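Local coordinates for protein aldo-keto reductase family 1 member C1 (Caenorhabditis elegans, PDB 1QWK) that is probably an NADPH-dependent aldose reductase of the aldo-keto reductase family, reducing carbonyl substrates within a TIM-barrel fold, at residues 127-130 and 131-135; 94-97 and 98-102; 69-73 and 74-78; 8-11 and 12-16. All coordinates share one frame; numbering follows the deposited sequence.

Interaction 1 of 4, residues 127-130 and 131-135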
loop_
_atom_site.group_PDB
_atom_site.type_symbol
_atom_site.label_atom_id
_atom_site.label_comp_id
_atom_site.label_asym_id
_atom_site.label_seq_id
_atom_site.Cartn_x
_atom_site.Cartn_y
_atom_site.Cartn_z
ATOM N N ILE A 127 7.094 -22.973 -3.900
ATOM C CA ILE A 127 6.968 -23.714 -2.655
ATOM C C ILE A 127 5.467 -23.718 -2.412
ATOM O O ILE A 127 4.869 -22.680 -2.126
ATOM C CB ILE A 127 7.701 -23.038 -1.480
ATOM C CG1 ILE A 127 9.207 -23.041 -1.738
ATOM C CG2 ILE A 127 7.404 -23.791 -0.184
ATOM C CD1 ILE A 127 10.033 -22.440 -0.613
ATOM N N ALA A 128 4.865 -24.895 -2.558
ATOM C CA ALA A 128 3.428 -25.059 -2.408
ATOM C C ALA A 128 2.946 -25.064 -0.968
ATOM O O ALA A 128 2.346 -26.036 -0.511
ATOM C CB ALA A 128 2.981 -26.341 -3.108
ATOM N N SER A 129 3.205 -23.975 -0.256
ATOM C CA SER A 129 2.770 -23.854 1.127
ATOM C C SER A 129 1.402 -23.178 1.124
ATOM O O SER A 129 1.275 -22.012 0.754
ATOM C CB SER A 129 3.771 -23.016 1.924
ATOM O OG SER A 129 3.432 -23.015 3.305
ATOM N N PRO A 130 0.351 -23.904 1.535
ATOM C CA PRO A 130 -0.991 -23.312 1.549
ATOM C C PRO A 130 -1.063 -22.029 2.368
ATOM O O PRO A 130 -0.333 -21.870 3.348
ATOM C CB PRO A 130 -1.856 -24.432 2.129
ATOM C CG PRO A 130 -0.904 -25.157 3.033
ATOM C CD PRO A 130 0.355 -25.220 2.201
ATOM N N VAL A 131 -1.935 -21.111 1.963
ATOM C CA VAL A 131 -2.065 -19.846 2.678
ATOM C C VAL A 131 -2.411 -20.077 4.145
ATOM O O VAL A 131 -2.146 -19.220 4.990
ATOM C CB VAL A 131 -3.132 -18.911 2.030
ATOM C CG1 VAL A 131 -2.656 -18.448 0.659
ATOM C CG2 VAL A 131 -4.465 -19.621 1.921
ATOM N N GLU A 132 -2.997 -21.231 4.454
ATOM C CA GLU A 132 -3.334 -21.528 5.840
ATOM C C GLU A 132 -2.050 -21.657 6.659
ATOM O O GLU A 132 -1.975 -21.166 7.785
ATOM C CB GLU A 132 -4.155 -22.819 5.948
ATOM C CG GLU A 132 -5.584 -22.683 5.437
ATOM C CD GLU A 132 -5.741 -23.126 3.999
ATOM O OE1 GLU A 132 -4.718 -23.195 3.277
ATOM O OE2 GLU A 132 -6.892 -23.398 3.589
ATOM N N ASP A 133 -1.040 -22.309 6.091
ATOM C CA ASP A 133 0.231 -22.480 6.786
ATOM C C ASP A 133 0.966 -21.153 6.898
ATOM O O ASP A 133 1.646 -20.885 7.895
ATOM C CB ASP A 133 1.106 -23.510 6.065
ATOM C CG ASP A 133 0.567 -24.925 6.199
ATOM O OD1 ASP A 133 -0.207 -25.183 7.150
ATOM O OD2 ASP A 133 0.929 -25.783 5.367
ATOM N N VAL A 134 0.826 -20.321 5.871
ATOM C CA VAL A 134 1.458 -19.008 5.860
ATOM C C VAL A 134 0.830 -18.160 6.959
ATOM O O VAL A 134 1.531 -17.525 7.754
ATOM C CB VAL A 134 1.252 -18.287 4.503
ATOM C CG1 VAL A 134 1.803 -16.859 4.573
ATOM C CG2 VAL A 134 1.948 -19.055 3.396
ATOM N N TRP A 135 -0.497 -18.152 7.019
ATOM C CA TRP A 135 -1.158 -17.347 8.036
ATOM C C TRP A 135 -0.827 -17.774 9.471
ATOM O O TRP A 135 -0.752 -16.931 10.367
ATOM C CB TRP A 135 -2.672 -17.347 7.836
ATOM C CG TRP A 135 -3.325 -16.307 8.674
ATOM C CD1 TRP A 135 -4.197 -16.507 9.698
ATOM C CD2 TRP A 135 -3.080 -14.897 8.618
ATOM N NE1 TRP A 135 -4.509 -15.308 10.294
ATOM C CE2 TRP A 135 -3.837 -14.302 9.650
ATOM C CE3 TRP A 135 -2.288 -14.077 7.796
ATOM C CZ2 TRP A 135 -3.831 -12.922 9.887
ATOM C CZ3 TRP A 135 -2.280 -12.703 8.032
ATOM C CH2 TRP A 135 -3.046 -12.143 9.070
HETATM O O HOH W 1 3.463 -25.479 4.515
#
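Pro130 and Asp133 meet at the start of helix 131-143, where Pro130 holds the N-cap position and its carbonyl opens the helical ladder. Taking the backbone bonds first, Pro130 O accepts from Val134 N at 3.2 Å, the first regular i to i+4 bond, with an N-H...O angle of 157°. Asp133 N also reaches Pro130 O, at 2.9 Å, but the bond is weak because its angle is only 126°. Ser129 OG and the carboxylate of Asp133 are joined indirectly: one water sits 2.7 Å from Ser129 OG and donates to Asp133 OD2, also at 2.7 Å. That bridge ties the residue before the cap to the first turn. Van der Waals contact supplies the rest. Asp133 CG stands beside its own backbone N, anti to the carbonyl carbon (chi1 -70°), which brings the carboxylate back obliquely against the CG-CD edge of the proline ring, with OD2 3.0 Å from Pro130 CG. Next to it the bent chain of Glu132 curls back until OE1 lies 3.3 Å from Pro130 CB, and the same oxygen forms a salt bridge with Arg162. Carboxylates at this end of a helix probably gain from its dipole. Val134 CG2 packs over Pro130 O at 3.6 Å. At the very start of the helix, Glu309 OE2 takes the N-H of Val131, while the Val131 side chain rests on Gln159 and Arg162. One turn along, Trp135 meets Val150 and Val152, so this helix start packs on helix 157-164 and, through Trp135, on strand 150-153.

Interaction 2 of 4, residues 94-97 and 98-102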
loop_
_atom_site.group_PDB
_atom_site.type_symbol
_atom_site.label_atom_id
_atom_site.label_comp_id
_atom_site.label_asym_id
_atom_site.label_seq_id
_atom_site.Cartn_x
_atom_site.Cartn_y
_atom_site.Cartn_z
ATOM N N GLY A 94 12.175 -15.129 11.297
ATOM C CA GLY A 94 13.518 -14.696 10.954
ATOM C C GLY A 94 13.490 -13.484 10.043
ATOM O O GLY A 94 14.270 -12.543 10.210
ATOM N N GLY A 95 12.581 -13.502 9.071
ATOM C CA GLY A 95 12.465 -12.388 8.147
ATOM C C GLY A 95 12.033 -11.113 8.852
ATOM O O GLY A 95 12.572 -10.039 8.599
ATOM N N LEU A 96 11.056 -11.226 9.745
ATOM C CA LEU A 96 10.575 -10.061 10.468
ATOM C C LEU A 96 11.657 -9.488 11.379
ATOM O O LEU A 96 11.838 -8.272 11.447
ATOM C CB LEU A 96 9.334 -10.415 11.289
ATOM C CG LEU A 96 8.731 -9.290 12.140
ATOM C CD1 LEU A 96 8.483 -8.042 11.296
ATOM C CD2 LEU A 96 7.437 -9.782 12.757
ATOM N N ARG A 97 12.385 -10.356 12.074
ATOM C CA ARG A 97 13.435 -9.873 12.961
ATOM C C ARG A 97 14.523 -9.159 12.171
ATOM O O ARG A 97 15.125 -8.196 12.654
ATOM C CB ARG A 97 14.021 -11.024 13.789
ATOM C CG ARG A 97 13.081 -11.486 14.898
ATOM C CD ARG A 97 13.727 -12.523 15.798
ATOM N NE ARG A 97 12.814 -12.993 16.841
ATOM C CZ ARG A 97 12.467 -12.288 17.914
ATOM N NH1 ARG A 97 12.955 -11.069 18.101
ATOM N NH2 ARG A 97 11.634 -12.806 18.805
ATOM N N GLU A 98 14.767 -9.612 10.946
ATOM C CA GLU A 98 15.772 -8.965 10.114
ATOM C C GLU A 98 15.264 -7.580 9.703
ATOM O O GLU A 98 16.021 -6.609 9.713
ATOM C CB GLU A 98 16.076 -9.819 8.880
ATOM C CG GLU A 98 17.190 -9.261 7.996
ATOM C CD GLU A 98 18.434 -8.890 8.793
ATOM O OE1 GLU A 98 18.958 -9.758 9.525
ATOM O OE2 GLU A 98 18.888 -7.730 8.681
ATOM N N SER A 99 13.982 -7.488 9.346
ATOM C CA SER A 99 13.403 -6.204 8.965
ATOM C C SER A 99 13.446 -5.239 10.157
ATOM O O SER A 99 13.723 -4.050 9.989
ATOM C CB SER A 99 11.953 -6.372 8.493
ATOM O OG SER A 99 11.892 -7.045 7.243
ATOM N N LEU A 100 13.175 -5.752 11.356
ATOM C CA LEU A 100 13.201 -4.926 12.557
ATOM C C LEU A 100 14.612 -4.405 12.829
ATOM O O LEU A 100 14.790 -3.267 13.268
ATOM C CB LEU A 100 12.689 -5.721 13.766
ATOM C CG LEU A 100 11.188 -6.013 13.789
ATOM C CD1 LEU A 100 10.853 -6.918 14.966
ATOM C CD2 LEU A 100 10.414 -4.705 13.886
ATOM N N LYS A 101 15.614 -5.233 12.565
ATOM C CA LYS A 101 16.998 -4.823 12.775
ATOM C C LYS A 101 17.346 -3.664 11.842
ATOM O O LYS A 101 17.932 -2.666 12.267
ATOM C CB LYS A 101 17.943 -5.998 12.521
ATOM C CG LYS A 101 19.413 -5.664 12.698
ATOM C CD LYS A 101 20.285 -6.869 12.378
ATOM C CE LYS A 101 21.759 -6.565 12.617
ATOM N NZ LYS A 101 22.195 -5.349 11.872
ATOM N N LYS A 102 16.978 -3.793 10.570
ATOM C CA LYS A 102 17.254 -2.745 9.589
ATOM C C LYS A 102 16.489 -1.463 9.906
ATOM O O LYS A 102 17.016 -0.358 9.762
ATOM C CB LYS A 102 16.886 -3.226 8.183
ATOM C CG LYS A 102 17.749 -4.367 7.679
ATOM C CD LYS A 102 17.174 -4.979 6.411
ATOM C CE LYS A 102 18.039 -6.126 5.914
ATOM N NZ LYS A 102 17.378 -6.860 4.808
#
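Leu96 and Leu100 lie one turn apart on the same flank of helix 92-103, and the end of Leu96 reaches along the helix so that its CD1 comes 4.2 Å from Leu100 CG. Leu100 CG is anti to its own carbonyl carbon (chi1 -72°), a setting that lays the branch point over the preceding turn, 3.3 Å from Leu96 O. That same oxygen accepts from Leu100 N at 2.9 Å. The two leucines face inward, Leu96 onto Leu146 and Leu100 onto Val108. This is the connecting helix of a right-handed beta-alpha-beta unit between strands 77-82 and 110-113, as in every TIM barrel. Ser99 turns another way: its OG stands 3.4 Å from Gly95 O, but its hydrogen bond goes to Glu55 OE2. Gly95 brings no side chain to this buried side. Across on the exposed flank, Arg97 runs extended from CG to NE and pairs with Glu93, one turn back. Glu98 bends at its second torsion, its CB resting 3.5 Å from Gly94 O, while the chain of Lys101 starts over Arg97 O with CB at 3.6 Å.

Interaction 3 of 4, residues 69-73 and 74-78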
loop_
_atom_site.group_PDB
_atom_site.type_symbol
_atom_site.label_atom_id
_atom_site.label_comp_id
_atom_site.label_asym_id
_atom_site.label_seq_id
_atom_site.Cartn_x
_atom_site.Cartn_y
_atom_site.Cartn_z
ATOM N N GLY A 69 13.390 15.594 17.172
ATOM C CA GLY A 69 12.214 15.892 17.967
ATOM C C GLY A 69 10.970 16.160 17.142
ATOM O O GLY A 69 9.999 16.728 17.640
ATOM N N VAL A 70 10.994 15.752 15.877
ATOM C CA VAL A 70 9.856 15.959 14.991
ATOM C C VAL A 70 8.665 15.126 15.450
ATOM O O VAL A 70 7.538 15.613 15.497
ATOM C CB VAL A 70 10.205 15.573 13.540
ATOM C CG1 VAL A 70 9.006 15.811 12.634
ATOM C CG2 VAL A 70 11.399 16.385 13.065
ATOM N N VAL A 71 8.925 13.866 15.783
ATOM C CA VAL A 71 7.880 12.963 16.253
ATOM C C VAL A 71 8.465 11.921 17.195
ATOM O O VAL A 71 9.683 11.813 17.343
ATOM C CB VAL A 71 7.189 12.213 15.076
ATOM C CG1 VAL A 71 6.329 13.171 14.273
ATOM C CG2 VAL A 71 8.236 11.567 14.179
ATOM N N LYS A 72 7.581 11.173 17.843
ATOM C CA LYS A 72 7.978 10.101 18.742
ATOM C C LYS A 72 7.574 8.805 18.047
ATOM O O LYS A 72 6.685 8.811 17.194
ATOM C CB LYS A 72 7.243 10.215 20.077
ATOM C CG LYS A 72 7.670 11.399 20.918
ATOM C CD LYS A 72 6.937 11.423 22.246
ATOM C CE LYS A 72 7.482 12.523 23.145
ATOM N NZ LYS A 72 8.935 12.317 23.430
ATOM N N ARG A 73 8.225 7.704 18.408
ATOM C CA ARG A 73 7.926 6.405 17.812
ATOM C C ARG A 73 6.437 6.090 17.822
ATOM O O ARG A 73 5.874 5.665 16.812
ATOM C CB ARG A 73 8.661 5.292 18.565
ATOM C CG ARG A 73 8.217 3.882 18.173
ATOM C CD ARG A 73 8.661 3.555 16.762
ATOM N NE ARG A 73 8.212 2.239 16.301
ATOM C CZ ARG A 73 7.037 2.003 15.722
ATOM N NH1 ARG A 73 6.175 2.992 15.531
ATOM N NH2 ARG A 73 6.739 0.781 15.302
ATOM N N GLU A 74 5.807 6.299 18.973
ATOM C CA GLU A 74 4.388 6.014 19.146
ATOM C C GLU A 74 3.491 6.778 18.178
ATOM O O GLU A 74 2.364 6.362 17.918
ATOM C CB GLU A 74 3.964 6.330 20.585
ATOM C CG GLU A 74 2.662 5.669 21.011
ATOM C CD GLU A 74 2.812 4.172 21.214
ATOM O OE1 GLU A 74 3.606 3.769 22.093
ATOM O OE2 GLU A 74 2.142 3.394 20.498
ATOM N N GLU A 75 3.990 7.891 17.650
ATOM C CA GLU A 75 3.213 8.712 16.725
ATOM C C GLU A 75 3.312 8.242 15.280
ATOM O O GLU A 75 2.563 8.706 14.422
ATOM C CB GLU A 75 3.673 10.169 16.796
ATOM C CG GLU A 75 3.397 10.852 18.117
ATOM C CD GLU A 75 3.920 12.272 18.142
ATOM O OE1 GLU A 75 5.152 12.453 18.040
ATOM O OE2 GLU A 75 3.100 13.206 18.260
ATOM N N LEU A 76 4.243 7.332 15.016
ATOM C CA LEU A 76 4.441 6.814 13.668
ATOM C C LEU A 76 3.907 5.399 13.506
ATOM O O LEU A 76 4.018 4.574 14.412
ATOM C CB LEU A 76 5.927 6.832 13.306
ATOM C CG LEU A 76 6.602 8.191 13.129
ATOM C CD1 LEU A 76 8.086 7.979 12.837
ATOM C CD2 LEU A 76 5.948 8.960 11.988
ATOM N N PHE A 77 3.319 5.134 12.345
ATOM C CA PHE A 77 2.777 3.820 12.025
ATOM C C PHE A 77 3.672 3.269 10.921
ATOM O O PHE A 77 3.720 3.818 9.817
ATOM C CB PHE A 77 1.333 3.943 11.518
ATOM C CG PHE A 77 0.597 2.629 11.436
ATOM C CD1 PHE A 77 -0.333 2.275 12.415
ATOM C CD2 PHE A 77 0.848 1.739 10.391
ATOM C CE1 PHE A 77 -1.014 1.059 12.354
ATOM C CE2 PHE A 77 0.177 0.520 10.316
ATOM C CZ PHE A 77 -0.756 0.172 11.303
ATOM N N ILE A 78 4.392 2.193 11.225
ATOM C CA ILE A 78 5.301 1.580 10.258
ATOM C C ILE A 78 4.771 0.232 9.772
ATOM O O ILE A 78 4.482 -0.655 10.573
ATOM C CB ILE A 78 6.703 1.351 10.877
ATOM C CG1 ILE A 78 7.254 2.671 11.438
ATOM C CG2 ILE A 78 7.643 0.743 9.838
ATOM C CD1 ILE A 78 7.338 3.799 10.431
#
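Glu75 and Arg73 are folded back toward their neighbours by their side-chain torsions: Glu75 CG stands beside its backbone N (chi1 -66°) with the chain extended beyond it, and Arg73 bends at its second torsion (chi2 69°), bringing the guanidinium to the Leu76 carbonyl. The setting is the loop of the TIM barrel that leads from helix 55-68, ended by a Schellman motif at Gly69, through a short 3-10 turn into strand 77-82. Glu75 OE1 accepts from Lys72 N at 2.8 Å with its anti lone pair, and the same oxygen lies 3.3 Å from Val71 CA. Since Glu75 N in turn donates to Lys72 O at 2.9 Å, Lys72 and Glu75 hold each other in both directions. Leu76 N then reaches Arg73 O, also at 2.9 Å; the two bonds close successive 3-10 turns. On the buried side, Val71 CG2 meets Leu76 CD1 at 3.8 Å, the two side chains crossing at about a right angle. Arg73 carries the link onward to the loop before strand 110-113, since its NH2 bonds Tyr107 O and forms a salt bridge with Asp109, whose OD2 also takes the N-H of Ile78. One carboxylate oxygen therefore joins the arginine to the strand backbone. Within the turn the guanidinium has Leu76 O at its edge, in plane, 2.9 Å from NH1, although the bond is weak. Over one face of the guanidinium, 4.0 Å above its plane and offset toward the rim, lies Ile78 CG1.

Interaction 4 of 4, residues 8-11 and 12-16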
loop_
_atom_site.group_PDB
_atom_site.type_symbol
_atom_site.label_atom_id
_atom_site.label_comp_id
_atom_site.label_asym_id
_atom_site.label_seq_id
_atom_site.Cartn_x
_atom_site.Cartn_y
_atom_site.Cartn_z
ATOM N N ILE A 8 -7.960 4.887 10.593
ATOM C CA ILE A 8 -8.971 3.845 10.492
ATOM C C ILE A 8 -8.702 2.907 11.661
ATOM O O ILE A 8 -7.552 2.547 11.922
ATOM C CB ILE A 8 -8.841 3.060 9.164
ATOM C CG1 ILE A 8 -9.289 3.943 7.997
ATOM C CG2 ILE A 8 -9.662 1.774 9.214
ATOM C CD1 ILE A 8 -10.729 4.401 8.092
ATOM N N LYS A 9 -9.753 2.524 12.377
ATOM C CA LYS A 9 -9.597 1.631 13.518
ATOM C C LYS A 9 -9.647 0.180 13.054
ATOM O O LYS A 9 -10.644 -0.266 12.483
ATOM C CB LYS A 9 -10.702 1.895 14.546
ATOM C CG LYS A 9 -10.531 1.141 15.852
ATOM C CD LYS A 9 -11.661 1.464 16.825
ATOM C CE LYS A 9 -11.463 0.764 18.164
ATOM N NZ LYS A 9 -10.202 1.196 18.835
ATOM N N LEU A 10 -8.555 -0.547 13.281
ATOM C CA LEU A 10 -8.477 -1.958 12.903
ATOM C C LEU A 10 -9.321 -2.785 13.882
ATOM O O LEU A 10 -9.657 -2.311 14.968
ATOM C CB LEU A 10 -7.019 -2.431 12.918
ATOM C CG LEU A 10 -6.054 -1.650 12.013
ATOM C CD1 LEU A 10 -4.676 -2.296 12.036
ATOM C CD2 LEU A 10 -6.600 -1.620 10.588
ATOM N N SER A 11 -9.655 -4.018 13.505
ATOM C CA SER A 11 -10.497 -4.868 14.353
ATOM C C SER A 11 -9.953 -5.140 15.758
ATOM O O SER A 11 -10.719 -5.493 16.656
ATOM C CB SER A 11 -10.806 -6.197 13.651
ATOM O OG SER A 11 -9.647 -6.987 13.477
ATOM N N ASN A 12 -8.649 -4.972 15.957
ATOM C CA ASN A 12 -8.061 -5.195 17.273
ATOM C C ASN A 12 -7.842 -3.887 18.039
ATOM O O ASN A 12 -7.176 -3.868 19.077
ATOM C CB ASN A 12 -6.739 -5.963 17.153
ATOM C CG ASN A 12 -5.670 -5.178 16.423
ATOM O OD1 ASN A 12 -5.956 -4.163 15.795
ATOM N ND2 ASN A 12 -4.428 -5.653 16.497
ATOM N N GLY A 13 -8.404 -2.798 17.522
ATOM C CA GLY A 13 -8.287 -1.512 18.188
ATOM C C GLY A 13 -7.155 -0.608 17.741
ATOM O O GLY A 13 -7.143 0.580 18.072
ATOM N N VAL A 14 -6.202 -1.159 16.997
ATOM C CA VAL A 14 -5.075 -0.377 16.510
ATOM C C VAL A 14 -5.536 0.664 15.495
ATOM O O VAL A 14 -6.304 0.353 14.584
ATOM C CB VAL A 14 -4.019 -1.289 15.848
ATOM C CG1 VAL A 14 -2.945 -0.445 15.166
ATOM C CG2 VAL A 14 -3.400 -2.197 16.893
ATOM N N GLU A 15 -5.073 1.901 15.666
ATOM C CA GLU A 15 -5.420 2.996 14.758
ATOM C C GLU A 15 -4.384 3.119 13.642
ATOM O O GLU A 15 -3.194 3.283 13.909
ATOM C CB GLU A 15 -5.491 4.313 15.538
ATOM C CG GLU A 15 -6.697 4.433 16.458
ATOM C CD GLU A 15 -7.925 4.968 15.743
ATOM O OE1 GLU A 15 -8.382 4.331 14.769
ATOM O OE2 GLU A 15 -8.434 6.036 16.155
ATOM N N MET A 16 -4.837 3.041 12.393
ATOM C CA MET A 16 -3.944 3.142 11.239
ATOM C C MET A 16 -4.217 4.408 10.425
ATOM O O MET A 16 -5.320 4.601 9.924
ATOM C CB MET A 16 -4.115 1.914 10.334
ATOM C CG MET A 16 -3.293 1.960 9.048
ATOM S SD MET A 16 -3.515 0.491 8.007
ATOM C CE MET A 16 -5.142 0.818 7.312
#
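Ile8 N and Met16 O make the shortest bond here, 2.7 Å, and Met16 N donates back to Ile8 O at 2.8 Å with an almost straight N-H...O angle of 176°. Val14 O takes the next rung from Leu10 N, also 2.8 Å away, while the CB and CG of Leu10 lie over that same oxygen. These rungs belong to the N-terminal beta hairpin, strands 7-9 and 15-17; in aldo-keto reductases such a hairpin closes the bottom of the barrel. Ile8 and Met16 form the hydrogen-bonded antiparallel pair, Lys9 and Glu15 the non-hydrogen-bonded one. The strands are joined by a type I turn from Leu10 to Gly13, where Gly13 N donates to Leu10 O at 2.9 Å and the positive phi of Gly13 suits glycine. Asn12 adds an Asx turn: with chi1 at 65° its OD1 swings back to take the N-H of Val14 at 3.2 Å, the donor standing above the amide plane. Its ND2 meanwhile bonds Tyr142 OH and Lys148 O, which fixes the rotation of the amide. On the Lys9 face the long lysine chain arches over the turn and bends at its last torsion to make a weak bond from NZ to Gly13 O. Glu15 OE1 lies against Lys9 CA, and that oxygen is 5.4 Å from Lys9 NZ, too far for a salt bridge. On the barrel side Leu10 CD1 touches Val14 CB at 4.0 Å, and Leu10 and Met16 both reach Ser197 of strand 197-201.

Interactions 3 and 4 are the two that touch: Phe77, at the start of strand 77-82, lies against the hairpin, its CD1 3.4 Å from Glu15 O, so the hairpin packs on the strand that the 69-78 turn feeds. Interaction 2 follows on helix 92-103, next after that strand; interaction 1 opens a later helix. All four sit toward the periphery, each with buried apolar side chains and more exposed polar ones; interaction 4 is nearest the chain centre (about 16 Å between centres) and interaction 1 farthest (about 22 Å). Regular helical bonds and leucines dominate interaction 2, strand pairing interaction 4, whereas carboxylates pack on the cap proline in interaction 1 and one binds a backbone N-H in interaction 3.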